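Local coordinates for protein geranylgeranyl pyrophosphate synthase (Geoglobus acetivorans, PDB 5JFQ) that builds geranylgeranyl diphosphate by adding three isopentenyl diphosphate units to dimethylallyl diphosphate, with smaller amounts of farnesyl diphosphate, as a magnesium-dependent homodimer, at residues 64-69 with 189-194; 198-203 with 298-303; 234-239 with 260-265. All blocks are in the same frame, centred on the assembly; numbering follows the deposited sequence.

Contact 1: residues 64-69 with 189-194; sequences RKAIHA and VLFGKD
Leu190, the last residue of helix 165-190, and Phe191 after it pack against Lys65 and Ala66, just before helix 67-88, and Ala69 in its first turn. The contact joins two helices of the all-helical isoprenoid synthase fold at their ends. Farther along, helix 67-88 carries Asp84 and Asp88 of the first aspartate-rich motif, which by similarity bind magnesium. Ala69 itself lies about 10 Å, side chain to side chain, from Arg48, a probable isopentenyl diphosphate ligand.

Leu190 comes first. Its CD1 methyl meets CB of Ala69 at 3.5 Å. CG lies beside the backbone N (chi1 -81°), on the side of Ala69, and CD1 makes the touch. Ala69 also touches Ile186, one turn earlier on the same helix as Leu190; Leu190 in turn rests on Ala136 of helix 130-159. The carbonyl O of Leu190 takes a hydrogen bond from Asn132 ND2.

Phe191 is the first residue to leave helical geometry. Its ring reaches the other segment with CZ. CB of Lys65 approaches CZ obliquely at 3.9 Å. The backbone N of Ala66 lies at the ring edge, near its plane, 4.0 Å from CZ. One face of the ring carries CB of the preceding Leu190, 3.7 Å above the plane and offset toward the rim. Beyond CB, the extended Lys65 chain leads away from the contact, to a long, weak ion pair with Asp127. Across the two segments the contact is wholly van der Waals.

Gly192 turns the chain with positive phi (58°), and its N gives a weak hydrogen bond to Val189 O. NZ of Lys193 forms a salt bridge with Glu61. Asp194 takes the N-cap position of helix 195-221, where its OD1 is hydrogen-bonded to OG of Ser196.

Contact 2: residues 198-203 with 298-303; sequences EKALWN and LEVIDE
No flat group takes part where Ala200 and Leu201 meet Leu298, Val300 and Ile301; aliphatic branches make the whole contact. The one aromatic ring of the two segments, Trp202, lies instead on helix 165-190, against Val178, Ile182 and Ser185. A type I beta turn from Leu298 to Ile301 packs on helix 195-221 of the isoprenoid synthase fold. This turn begins the link from helix 280-298 to helix 305-316. It has a weak hydrogen bond from Ile301 N to Leu298 O.

Leu201 makes two of the three side-chain pairs, through one methyl. Its CD2 touches CD1 of Ile301 at 3.6 Å and CD1 of Leu298 at 3.8 Å. The Leu201 and Ile301 side chains cross at about a right angle, and the tip of Ile301 rests on the fork of the leucine, with CD1 of Ile301 3.7 Å from CG of Leu201. Against Leu298 the crossing is oblique. Leu298 has CG anti to its own N (chi1 -169°), which brings CD1 round to the leucine on the helix. Replacing Leu201 with an alanine would probably open a gap beneath Ile301 and leave the methyls of Leu298 and Ile301 without their shared partner.

Other parts of the chain complete the packing. Leu201 and Ile301 both touch Leu59. Leu298 also packs on Leu310 and Val311 of helix 305-316. Glu198, one turn before Trp202, forms a salt bridge through OE2 with Lys139 NZ.

The CB of Ala200 points toward the turn. The backbones are close here, with CA of Ala200 and CA of Leu298 6.0 Å apart. Val300 lies on the outer, exposed side and sets both CB and CG1 against the alanine, each 3.9 Å from CB of Ala200.

Contact 3: residues 234-239 with 260-265; sequences DILEGK and GRASEE
The CB of Leu236 points toward the other segment, where the side chain meets Ala262, whose CB faces back at it. The meeting is between methyls: CD2 of Leu236 lies 3.5 Å from CB of Ala262, and CD1 of Leu236 3.8 Å from it, so the alanine sits against the leucine fork. CG of Leu236 is turned beside its own N (chi1 -65°), which carries the fork over Gly260 to reach Ala262.

Beside the leucine, the two backbones come close. CA of Gly260 makes a bent CH...O contact with O of Leu236 (3.1 Å, 122° at H). N of Gly260 is also near that oxygen, but the angle is too poor for a hydrogen bond. At the backbone angles of Gly260 a CB would press on the carbonyl O of the preceding residue, so glycine is called for.

A Schellman motif follows at Gly238, with Lys239 N bonded to Asp234 O. Lys239 is a probable dimethylallyl diphosphate ligand.

Thr256, in the loop after helix 242-249, touches both Leu236 and Ala262. The contact thus joins short helix 233-236 to the lead-in of helix 264-276, while Asp234 N is hydrogen-bonded to OD1 of Asp220, near the end of helix 195-221.

Overall arrangement
Contacts 1 and 2 are buried and contact 3 is at the surface. Contacts 1 and 2 lie on the same side of the chain's centre, about 14 Å apart between centres. They are tied by consecutive helices, 165-190 and 195-221, and touch where Val189 packs on Glu198. Contact 3 sits on the opposite side, about 44 Å and 41 Å, centre to centre, from contacts 1 and 2. All three lack hydrogen bonds across their segments. Contact 1 adds an aromatic ring to its methyls, contact 2 is purely aliphatic, and contact 3 combines one methyl cluster with a close backbone approach at a glycine. Along the chain, contact 3 falls between the two segments of contact 2.

Contact 1: residues 64-69 with 189-194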
ATOM      1  N   ARG B  64      -6.711  -8.671  24.471  1.00 64.81           N
ATOM      2  CA  ARG B  64      -6.442  -7.246  24.330  1.00 63.34           C
ATOM      3  C   ARG B  64      -5.059  -7.000  23.751  1.00 61.97           C
ATOM      4  O   ARG B  64      -4.845  -5.998  23.066  1.00 60.79           O
ATOM      5  CB  ARG B  64      -6.571  -6.545  25.677  1.00 64.83           C
ATOM      6  CG  ARG B  64      -7.986  -6.318  26.129  1.00 67.55           C
ATOM      7  CD  ARG B  64      -7.976  -5.866  27.555  1.00 67.75           C
ATOM      8  NE  ARG B  64      -7.464  -6.929  28.405  1.00 72.83           N
ATOM      9  CZ  ARG B  64      -7.180  -6.774  29.691  1.00 73.78           C
ATOM     10  NH1 ARG B  64      -7.352  -5.590  30.260  1.00 69.00           N
ATOM     11  NH2 ARG B  64      -6.726  -7.799  30.401  1.00 73.19           N
ATOM     12  N   LYS B  65      -4.101  -7.884  24.029  1.00 62.97           N
ATOM     13  CA  LYS B  65      -2.786  -7.728  23.431  1.00 60.65           C
ATOM     14  C   LYS B  65      -2.829  -7.947  21.922  1.00 62.31           C
ATOM     15  O   LYS B  65      -1.956  -7.435  21.209  1.00 60.22           O
ATOM     16  CB  LYS B  65      -1.774  -8.677  24.094  1.00 60.61           C
ATOM     17  CG  LYS B  65      -1.410  -8.286  25.531  1.00 64.98           C
ATOM     18  CD  LYS B  65      -0.237  -9.107  26.097  1.00 66.62           C
ATOM     19  CE  LYS B  65      -0.023  -8.848  27.618  1.00 63.01           C
ATOM     20  NZ  LYS B  65       1.316  -9.334  28.123  1.00 68.25           N
ATOM     21  N   ALA B  66      -3.833  -8.670  21.416  1.00 60.93           N
ATOM     22  CA  ALA B  66      -3.979  -8.914  19.986  1.00 54.01           C
ATOM     23  C   ALA B  66      -4.762  -7.815  19.272  1.00 54.02           C
ATOM     24  O   ALA B  66      -5.025  -7.938  18.070  1.00 54.66           O
ATOM     25  CB  ALA B  66      -4.655 -10.263  19.753  1.00 53.03           C
ATOM     26  N   ILE B  67      -5.118  -6.738  19.974  1.00 52.50           N
ATOM     27  CA  ILE B  67      -6.044  -5.770  19.407  1.00 52.54           C
ATOM     28  C   ILE B  67      -5.400  -5.018  18.244  1.00 56.90           C
ATOM     29  O   ILE B  67      -6.071  -4.713  17.243  1.00 57.03           O
ATOM     30  CB  ILE B  67      -6.563  -4.823  20.501  1.00 49.50           C
ATOM     31  CG1 ILE B  67      -7.689  -3.959  19.948  1.00 56.35           C
ATOM     32  CG2 ILE B  67      -5.453  -3.922  21.024  1.00 60.06           C
ATOM     33  CD1 ILE B  67      -9.002  -4.692  19.815  1.00 60.63           C
ATOM     34  N   HIS B  68      -4.094  -4.728  18.335  1.00 48.74           N
ATOM     35  CA  HIS B  68      -3.446  -3.968  17.272  1.00 48.93           C
ATOM     36  C   HIS B  68      -3.424  -4.772  15.966  1.00 55.31           C
ATOM     37  O   HIS B  68      -3.750  -4.240  14.892  1.00 53.51           O
ATOM     38  CB  HIS B  68      -2.037  -3.553  17.705  1.00 50.47           C
ATOM     39  CG  HIS B  68      -2.011  -2.569  18.842  1.00 58.20           C
ATOM     40  ND1 HIS B  68      -2.026  -1.202  18.651  1.00 60.56           N
ATOM     41  CD2 HIS B  68      -1.970  -2.756  20.186  1.00 51.34           C
ATOM     42  CE1 HIS B  68      -2.003  -0.590  19.825  1.00 53.03           C
ATOM     43  NE2 HIS B  68      -1.973  -1.512  20.770  1.00 52.82           N
ATOM     44  N   ALA B  69      -3.093  -6.064  16.048  1.00 49.57           N
ATOM     45  CA  ALA B  69      -3.229  -6.942  14.894  1.00 48.01           C
ATOM     46  C   ALA B  69      -4.678  -7.063  14.433  1.00 52.70           C
ATOM     47  O   ALA B  69      -4.940  -7.235  13.234  1.00 52.30           O
ATOM     48  CB  ALA B  69      -2.677  -8.314  15.225  1.00 49.29           C
ATOM     49  N   VAL B 189       1.153 -16.261  15.786  1.00 54.27           N
ATOM     50  CA  VAL B 189       2.445 -15.695  15.437  1.00 54.40           C
ATOM     51  C   VAL B 189       2.901 -14.731  16.514  1.00 53.86           C
ATOM     52  O   VAL B 189       4.060 -14.765  16.943  1.00 55.25           O
ATOM     53  CB  VAL B 189       2.386 -15.006  14.069  1.00 53.82           C
ATOM     54  CG1 VAL B 189       3.771 -14.504  13.687  1.00 50.26           C
ATOM     55  CG2 VAL B 189       1.847 -15.962  13.036  1.00 56.67           C
ATOM     56  N   LEU B 190       1.991 -13.864  16.969  1.00 49.42           N
ATOM     57  CA  LEU B 190       2.364 -12.806  17.901  1.00 54.71           C
ATOM     58  C   LEU B 190       2.839 -13.371  19.238  1.00 58.18           C
ATOM     59  O   LEU B 190       3.759 -12.827  19.856  1.00 55.26           O
ATOM     60  CB  LEU B 190       1.187 -11.848  18.099  1.00 54.38           C
ATOM     61  CG  LEU B 190       1.036 -10.806  16.983  1.00 50.92           C
ATOM     62  CD1 LEU B 190      -0.217  -9.943  17.118  1.00 40.56           C
ATOM     63  CD2 LEU B 190       2.279  -9.941  16.939  1.00 48.83           C
ATOM     64  N   PHE B 191       2.239 -14.470  19.691  1.00 60.35           N
ATOM     65  CA  PHE B 191       2.510 -15.049  21.000  1.00 55.86           C
ATOM     66  C   PHE B 191       3.206 -16.396  20.893  1.00 58.15           C
ATOM     67  O   PHE B 191       2.972 -17.290  21.703  1.00 61.30           O
ATOM     68  CB  PHE B 191       1.212 -15.165  21.787  1.00 50.50           C
ATOM     69  CG  PHE B 191       0.414 -13.924  21.737  1.00 55.32           C
ATOM     70  CD1 PHE B 191       1.046 -12.694  21.793  1.00 56.70           C
ATOM     71  CD2 PHE B 191      -0.949 -13.964  21.581  1.00 59.65           C
ATOM     72  CE1 PHE B 191       0.332 -11.518  21.724  1.00 57.84           C
ATOM     73  CE2 PHE B 191      -1.678 -12.790  21.513  1.00 63.50           C
ATOM     74  CZ  PHE B 191      -1.029 -11.560  21.582  1.00 62.29           C
ATOM     75  N   GLY B 192       4.035 -16.562  19.870  1.00 52.76           N
ATOM     76  CA  GLY B 192       4.999 -17.639  19.869  1.00 54.17           C
ATOM     77  C   GLY B 192       4.429 -19.032  19.991  1.00 59.93           C
ATOM     78  O   GLY B 192       5.147 -19.944  20.410  1.00 58.07           O
ATOM     79  N   LYS B 193       3.167 -19.240  19.629  1.00 64.46           N
ATOM     80  CA  LYS B 193       2.749 -20.623  19.478  1.00 64.30           C
ATOM     81  C   LYS B 193       3.509 -21.241  18.305  1.00 60.76           C
ATOM     82  O   LYS B 193       4.128 -20.543  17.500  1.00 63.26           O
ATOM     83  CB  LYS B 193       1.231 -20.715  19.304  1.00 59.71           C
ATOM     84  CG  LYS B 193       0.463 -19.808  20.262  1.00 59.94           C
ATOM     85  CD  LYS B 193       0.989 -19.911  21.697  1.00 53.53           C
ATOM     86  CE  LYS B 193       0.025 -19.259  22.674  1.00 57.92           C
ATOM     87  NZ  LYS B 193       0.512 -19.293  24.084  1.00 68.35           N
ATOM     88  N   ASP B 194       3.504 -22.563  18.240  1.00 64.40           N
ATOM     89  CA  ASP B 194       4.393 -23.245  17.310  1.00 70.28           C
ATOM     90  C   ASP B 194       3.735 -23.429  15.938  1.00 71.65           C
ATOM     91  O   ASP B 194       2.590 -23.031  15.699  1.00 68.78           O
ATOM     92  CB  ASP B 194       4.847 -24.584  17.893  1.00 75.60           C
ATOM     93  CG  ASP B 194       3.688 -25.442  18.345  1.00 79.35           C
ATOM     94  OD1 ASP B 194       3.595 -26.597  17.870  1.00 82.76           O
ATOM     95  OD2 ASP B 194       2.878 -24.963  19.175  1.00 79.18           O
TER

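Contact 2: residues 198-203 with 298-303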
ATOM      1  N   GLU B 198      -0.071 -22.446  14.398  1.00 69.97           N
ATOM      2  CA  GLU B 198      -0.202 -21.430  13.356  1.00 66.22           C
ATOM      3  C   GLU B 198      -0.922 -21.989  12.137  1.00 65.32           C
ATOM      4  O   GLU B 198      -1.988 -21.497  11.745  1.00 60.97           O
ATOM      5  CB  GLU B 198       1.183 -20.907  12.962  1.00 61.66           C
ATOM      6  CG  GLU B 198       1.180 -19.554  12.276  1.00 53.43           C
ATOM      7  CD  GLU B 198       2.508 -19.229  11.610  1.00 56.43           C
ATOM      8  OE1 GLU B 198       3.478 -19.983  11.783  1.00 65.15           O
ATOM      9  OE2 GLU B 198       2.586 -18.220  10.894  1.00 60.44           O
ATOM     10  N   LYS B 199      -0.340 -23.021  11.521  1.00 65.70           N
ATOM     11  CA  LYS B 199      -0.952 -23.635  10.353  1.00 65.12           C
ATOM     12  C   LYS B 199      -2.392 -24.034  10.634  1.00 68.19           C
ATOM     13  O   LYS B 199      -3.247 -23.948   9.744  1.00 66.23           O
ATOM     14  CB  LYS B 199      -0.131 -24.849   9.915  1.00 65.24           C
ATOM     15  N   ALA B 200      -2.690 -24.429  11.876  1.00 70.05           N
ATOM     16  CA  ALA B 200      -4.046 -24.849  12.214  1.00 66.68           C
ATOM     17  C   ALA B 200      -5.009 -23.670  12.191  1.00 61.82           C
ATOM     18  O   ALA B 200      -6.089 -23.753  11.600  1.00 65.48           O
ATOM     19  CB  ALA B 200      -4.061 -25.539  13.578  1.00 63.27           C
ATOM     20  N   LEU B 201      -4.643 -22.562  12.838  1.00 66.16           N
ATOM     21  CA  LEU B 201      -5.498 -21.381  12.775  1.00 60.88           C
ATOM     22  C   LEU B 201      -5.499 -20.798  11.380  1.00 65.97           C
ATOM     23  O   LEU B 201      -6.516 -20.262  10.927  1.00 65.05           O
ATOM     24  CB  LEU B 201      -5.038 -20.340  13.782  1.00 60.90           C
ATOM     25  CG  LEU B 201      -5.324 -20.763  15.217  1.00 66.99           C
ATOM     26  CD1 LEU B 201      -4.550 -19.900  16.207  1.00 61.60           C
ATOM     27  CD2 LEU B 201      -6.822 -20.681  15.465  1.00 60.42           C
ATOM     28  N   TRP B 202      -4.363 -20.895  10.695  1.00 66.67           N
ATOM     29  CA  TRP B 202      -4.287 -20.510   9.296  1.00 63.47           C
ATOM     30  C   TRP B 202      -5.319 -21.273   8.479  1.00 66.07           C
ATOM     31  O   TRP B 202      -6.251 -20.680   7.918  1.00 67.68           O
ATOM     32  CB  TRP B 202      -2.863 -20.766   8.788  1.00 64.25           C
ATOM     33  CG  TRP B 202      -2.543 -20.370   7.349  1.00 68.45           C
ATOM     34  CD1 TRP B 202      -2.159 -21.208   6.341  1.00 66.14           C
ATOM     35  CD2 TRP B 202      -2.538 -19.043   6.785  1.00 62.11           C
ATOM     36  NE1 TRP B 202      -1.930 -20.492   5.188  1.00 62.63           N
ATOM     37  CE2 TRP B 202      -2.148 -19.163   5.437  1.00 63.89           C
ATOM     38  CE3 TRP B 202      -2.824 -17.775   7.289  1.00 60.32           C
ATOM     39  CZ2 TRP B 202      -2.042 -18.064   4.592  1.00 59.44           C
ATOM     40  CZ3 TRP B 202      -2.715 -16.691   6.453  1.00 57.88           C
ATOM     41  CH2 TRP B 202      -2.329 -16.839   5.119  1.00 57.85           C
ATOM     42  N   ASN B 203      -5.186 -22.603   8.436  1.00 65.72           N
ATOM     43  CA  ASN B 203      -6.088 -23.418   7.627  1.00 66.18           C
ATOM     44  C   ASN B 203      -7.546 -23.139   7.971  1.00 66.55           C
ATOM     45  O   ASN B 203      -8.394 -23.020   7.078  1.00 62.49           O
ATOM     46  CB  ASN B 203      -5.751 -24.897   7.814  1.00 62.18           C
ATOM     47  CG  ASN B 203      -4.581 -25.342   6.949  1.00 63.21           C
ATOM     48  OD1 ASN B 203      -3.945 -24.531   6.281  1.00 60.65           O
ATOM     49  ND2 ASN B 203      -4.298 -26.639   6.953  1.00 65.80           N
ATOM     50  N   LEU B 298      -9.481 -26.747  13.317  1.00 81.08           N
ATOM     51  CA  LEU B 298      -9.473 -26.013  14.580  1.00 79.39           C
ATOM     52  C   LEU B 298      -9.359 -26.926  15.802  1.00 83.14           C
ATOM     53  O   LEU B 298      -9.240 -26.425  16.928  1.00 85.10           O
ATOM     54  CB  LEU B 298     -10.742 -25.166  14.635  1.00 77.29           C
ATOM     55  CG  LEU B 298     -10.920 -24.093  15.690  1.00 76.89           C
ATOM     56  CD1 LEU B 298      -9.673 -23.253  15.736  1.00 78.37           C
ATOM     57  CD2 LEU B 298     -12.132 -23.262  15.322  1.00 72.17           C
ATOM     58  N   GLU B 299      -9.353 -28.245  15.583  1.00 86.20           N
ATOM     59  CA  GLU B 299      -9.317 -29.224  16.665  1.00 88.42           C
ATOM     60  C   GLU B 299      -7.961 -29.258  17.373  1.00 86.96           C
ATOM     61  O   GLU B 299      -7.886 -29.605  18.560  1.00 83.16           O
ATOM     62  CB  GLU B 299      -9.674 -30.599  16.091  1.00 82.75           C
ATOM     63  CG  GLU B 299      -9.415 -31.782  17.001  1.00 92.23           C
ATOM     64  CD  GLU B 299      -9.914 -33.080  16.397  1.00 97.62           C
ATOM     65  OE1 GLU B 299     -10.391 -33.039  15.237  1.00 95.82           O
ATOM     66  OE2 GLU B 299      -9.829 -34.131  17.084  1.00 98.14           O
ATOM     67  N   VAL B 300      -6.889 -28.893  16.668  1.00 80.36           N
ATOM     68  CA  VAL B 300      -5.554 -28.859  17.247  1.00 78.47           C
ATOM     69  C   VAL B 300      -5.480 -27.925  18.449  1.00 78.46           C
ATOM     70  O   VAL B 300      -4.587 -28.063  19.292  1.00 80.85           O
ATOM     71  CB  VAL B 300      -4.566 -28.490  16.117  1.00 76.74           C
ATOM     72  CG1 VAL B 300      -3.322 -27.789  16.638  1.00 69.22           C
ATOM     73  CG2 VAL B 300      -4.197 -29.744  15.324  1.00 71.07           C
ATOM     74  N   ILE B 301      -6.421 -27.010  18.581  1.00 79.44           N
ATOM     75  CA  ILE B 301      -6.469 -26.094  19.713  1.00 78.92           C
ATOM     76  C   ILE B 301      -7.306 -26.713  20.823  1.00 83.88           C
ATOM     77  O   ILE B 301      -8.245 -27.472  20.566  1.00 87.26           O
ATOM     78  CB  ILE B 301      -7.021 -24.724  19.272  1.00 83.47           C
ATOM     79  CG1 ILE B 301      -5.974 -24.007  18.429  1.00 79.08           C
ATOM     80  CG2 ILE B 301      -7.444 -23.868  20.477  1.00 83.95           C
ATOM     81  CD1 ILE B 301      -6.129 -22.517  18.432  1.00 79.91           C
ATOM     82  N   ASP B 302      -6.957 -26.394  22.070  1.00 78.61           N
ATOM     83  CA  ASP B 302      -7.669 -26.943  23.215  1.00 82.31           C
ATOM     84  C   ASP B 302      -9.129 -26.510  23.199  1.00 82.30           C
ATOM     85  O   ASP B 302      -9.478 -25.445  22.683  1.00 81.76           O
ATOM     86  CB  ASP B 302      -7.016 -26.493  24.530  1.00 78.86           C
ATOM     87  CG  ASP B 302      -5.616 -27.061  24.726  1.00 84.28           C
ATOM     88  OD1 ASP B 302      -5.232 -27.978  23.963  1.00 80.89           O
ATOM     89  OD2 ASP B 302      -4.907 -26.593  25.652  1.00 79.74           O
ATOM     90  N   GLU B 303      -9.981 -27.352  23.787  1.00 82.58           N
ATOM     91  CA  GLU B 303     -11.389 -27.020  23.948  1.00 79.40           C
ATOM     92  C   GLU B 303     -11.547 -25.850  24.909  1.00 77.32           C
ATOM     93  O   GLU B 303     -10.835 -25.742  25.911  1.00 79.35           O
ATOM     94  CB  GLU B 303     -12.175 -28.233  24.444  1.00 75.29           C
TER

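Contact 3: residues 234-239 with 260-265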
ATOM      1  N   ASP B 234     -25.221 -11.016  -9.834  1.00 83.86           N
ATOM      2  CA  ASP B 234     -23.972 -11.696 -10.190  1.00 85.07           C
ATOM      3  C   ASP B 234     -23.990 -12.182 -11.637  1.00 82.28           C
ATOM      4  O   ASP B 234     -22.973 -12.124 -12.338  1.00 79.89           O
ATOM      5  CB  ASP B 234     -23.699 -12.874  -9.246  1.00 83.61           C
ATOM      6  CG  ASP B 234     -22.969 -12.455  -7.973  1.00 87.74           C
ATOM      7  OD1 ASP B 234     -22.255 -11.433  -8.013  1.00 90.37           O
ATOM      8  OD2 ASP B 234     -23.101 -13.148  -6.937  1.00 79.62           O
ATOM      9  N   ILE B 235     -25.136 -12.656 -12.111  1.00 78.93           N
ATOM     10  CA  ILE B 235     -25.146 -13.235 -13.445  1.00 83.18           C
ATOM     11  C   ILE B 235     -25.215 -12.142 -14.502  1.00 82.93           C
ATOM     12  O   ILE B 235     -24.471 -12.178 -15.488  1.00 80.85           O
ATOM     13  CB  ILE B 235     -26.289 -14.253 -13.581  1.00 85.59           C
ATOM     14  CG1 ILE B 235     -26.017 -15.478 -12.696  1.00 85.67           C
ATOM     15  CG2 ILE B 235     -26.442 -14.682 -15.032  1.00 86.88           C
ATOM     16  CD1 ILE B 235     -26.551 -15.368 -11.279  1.00 82.26           C
ATOM     17  N   LEU B 236     -26.082 -11.144 -14.309  1.00 79.76           N
ATOM     18  CA  LEU B 236     -26.099 -10.005 -15.221  1.00 78.43           C
ATOM     19  C   LEU B 236     -24.717  -9.372 -15.339  1.00 81.59           C
ATOM     20  O   LEU B 236     -24.284  -9.012 -16.438  1.00 88.28           O
ATOM     21  CB  LEU B 236     -27.132  -8.972 -14.766  1.00 78.03           C
ATOM     22  CG  LEU B 236     -28.610  -9.391 -14.780  1.00 82.55           C
ATOM     23  CD1 LEU B 236     -29.539  -8.187 -14.901  1.00 78.95           C
ATOM     24  CD2 LEU B 236     -28.900 -10.396 -15.885  1.00 84.39           C
ATOM     25  N   GLU B 237     -24.000  -9.252 -14.216  1.00 85.73           N
ATOM     26  CA  GLU B 237     -22.646  -8.705 -14.207  1.00 82.56           C
ATOM     27  C   GLU B 237     -21.615  -9.662 -14.790  1.00 83.90           C
ATOM     28  O   GLU B 237     -20.481  -9.242 -15.041  1.00 87.75           O
ATOM     29  CB  GLU B 237     -22.240  -8.330 -12.777  1.00 80.14           C
ATOM     30  N   GLY B 238     -21.973 -10.925 -15.011  1.00 80.71           N
ATOM     31  CA  GLY B 238     -21.035 -11.896 -15.531  1.00 81.59           C
ATOM     32  C   GLY B 238     -20.033 -12.424 -14.532  1.00 87.60           C
ATOM     33  O   GLY B 238     -19.062 -13.076 -14.939  1.00 86.70           O
ATOM     34  N   LYS B 239     -20.230 -12.155 -13.240  1.00 88.74           N
ATOM     35  CA  LYS B 239     -19.314 -12.636 -12.216  1.00 84.02           C
ATOM     36  C   LYS B 239     -19.226 -14.152 -12.282  1.00 84.32           C
ATOM     37  O   LYS B 239     -20.249 -14.842 -12.240  1.00 87.42           O
ATOM     38  CB  LYS B 239     -19.784 -12.177 -10.835  1.00 79.44           C
ATOM     39  N   GLY B 260     -25.971  -7.838 -18.622  1.00 85.01           N
ATOM     40  CA  GLY B 260     -25.992  -6.724 -17.684  1.00 79.15           C
ATOM     41  C   GLY B 260     -27.372  -6.103 -17.574  1.00 83.85           C
ATOM     42  O   GLY B 260     -27.923  -5.991 -16.478  1.00 83.15           O
ATOM     43  N   ARG B 261     -27.934  -5.675 -18.700  1.00 87.61           N
ATOM     44  CA  ARG B 261     -29.343  -5.311 -18.765  1.00 84.89           C
ATOM     45  C   ARG B 261     -30.128  -6.563 -19.117  1.00 87.66           C
ATOM     46  O   ARG B 261     -29.686  -7.358 -19.950  1.00 85.74           O
ATOM     47  CB  ARG B 261     -29.581  -4.209 -19.802  1.00 75.37           C
ATOM     48  N   ALA B 262     -31.270  -6.767 -18.462  1.00 91.52           N
ATOM     49  CA  ALA B 262     -32.010  -7.990 -18.749  1.00 87.18           C
ATOM     50  C   ALA B 262     -33.472  -7.864 -18.347  1.00 92.90           C
ATOM     51  O   ALA B 262     -33.866  -6.982 -17.573  1.00 96.58           O
ATOM     52  CB  ALA B 262     -31.385  -9.201 -18.054  1.00 86.97           C
ATOM     53  N   SER B 263     -34.264  -8.774 -18.915  1.00 92.47           N
ATOM     54  CA  SER B 263     -35.660  -8.989 -18.563  1.00 92.97           C
ATOM     55  C   SER B 263     -35.765  -9.930 -17.368  1.00 89.44           C
ATOM     56  O   SER B 263     -34.914 -10.802 -17.164  1.00 85.02           O
ATOM     57  CB  SER B 263     -36.421  -9.588 -19.749  1.00 85.00           C
ATOM     58  N   GLU B 264     -36.835  -9.758 -16.588  1.00 88.78           N
ATOM     59  CA  GLU B 264     -37.017 -10.584 -15.395  1.00 86.34           C
ATOM     60  C   GLU B 264     -37.187 -12.053 -15.764  1.00 87.96           C
ATOM     61  O   GLU B 264     -36.546 -12.933 -15.177  1.00 89.52           O
ATOM     62  CB  GLU B 264     -38.216 -10.086 -14.587  1.00 83.61           C
ATOM     63  N   GLU B 265     -38.053 -12.340 -16.739  1.00 93.21           N
ATOM     64  CA  GLU B 265     -38.241 -13.721 -17.168  1.00 89.83           C
ATOM     65  C   GLU B 265     -36.931 -14.312 -17.671  1.00 84.49           C
ATOM     66  O   GLU B 265     -36.615 -15.475 -17.392  1.00 81.54           O
ATOM     67  CB  GLU B 265     -39.326 -13.790 -18.248  1.00 92.63           C
TER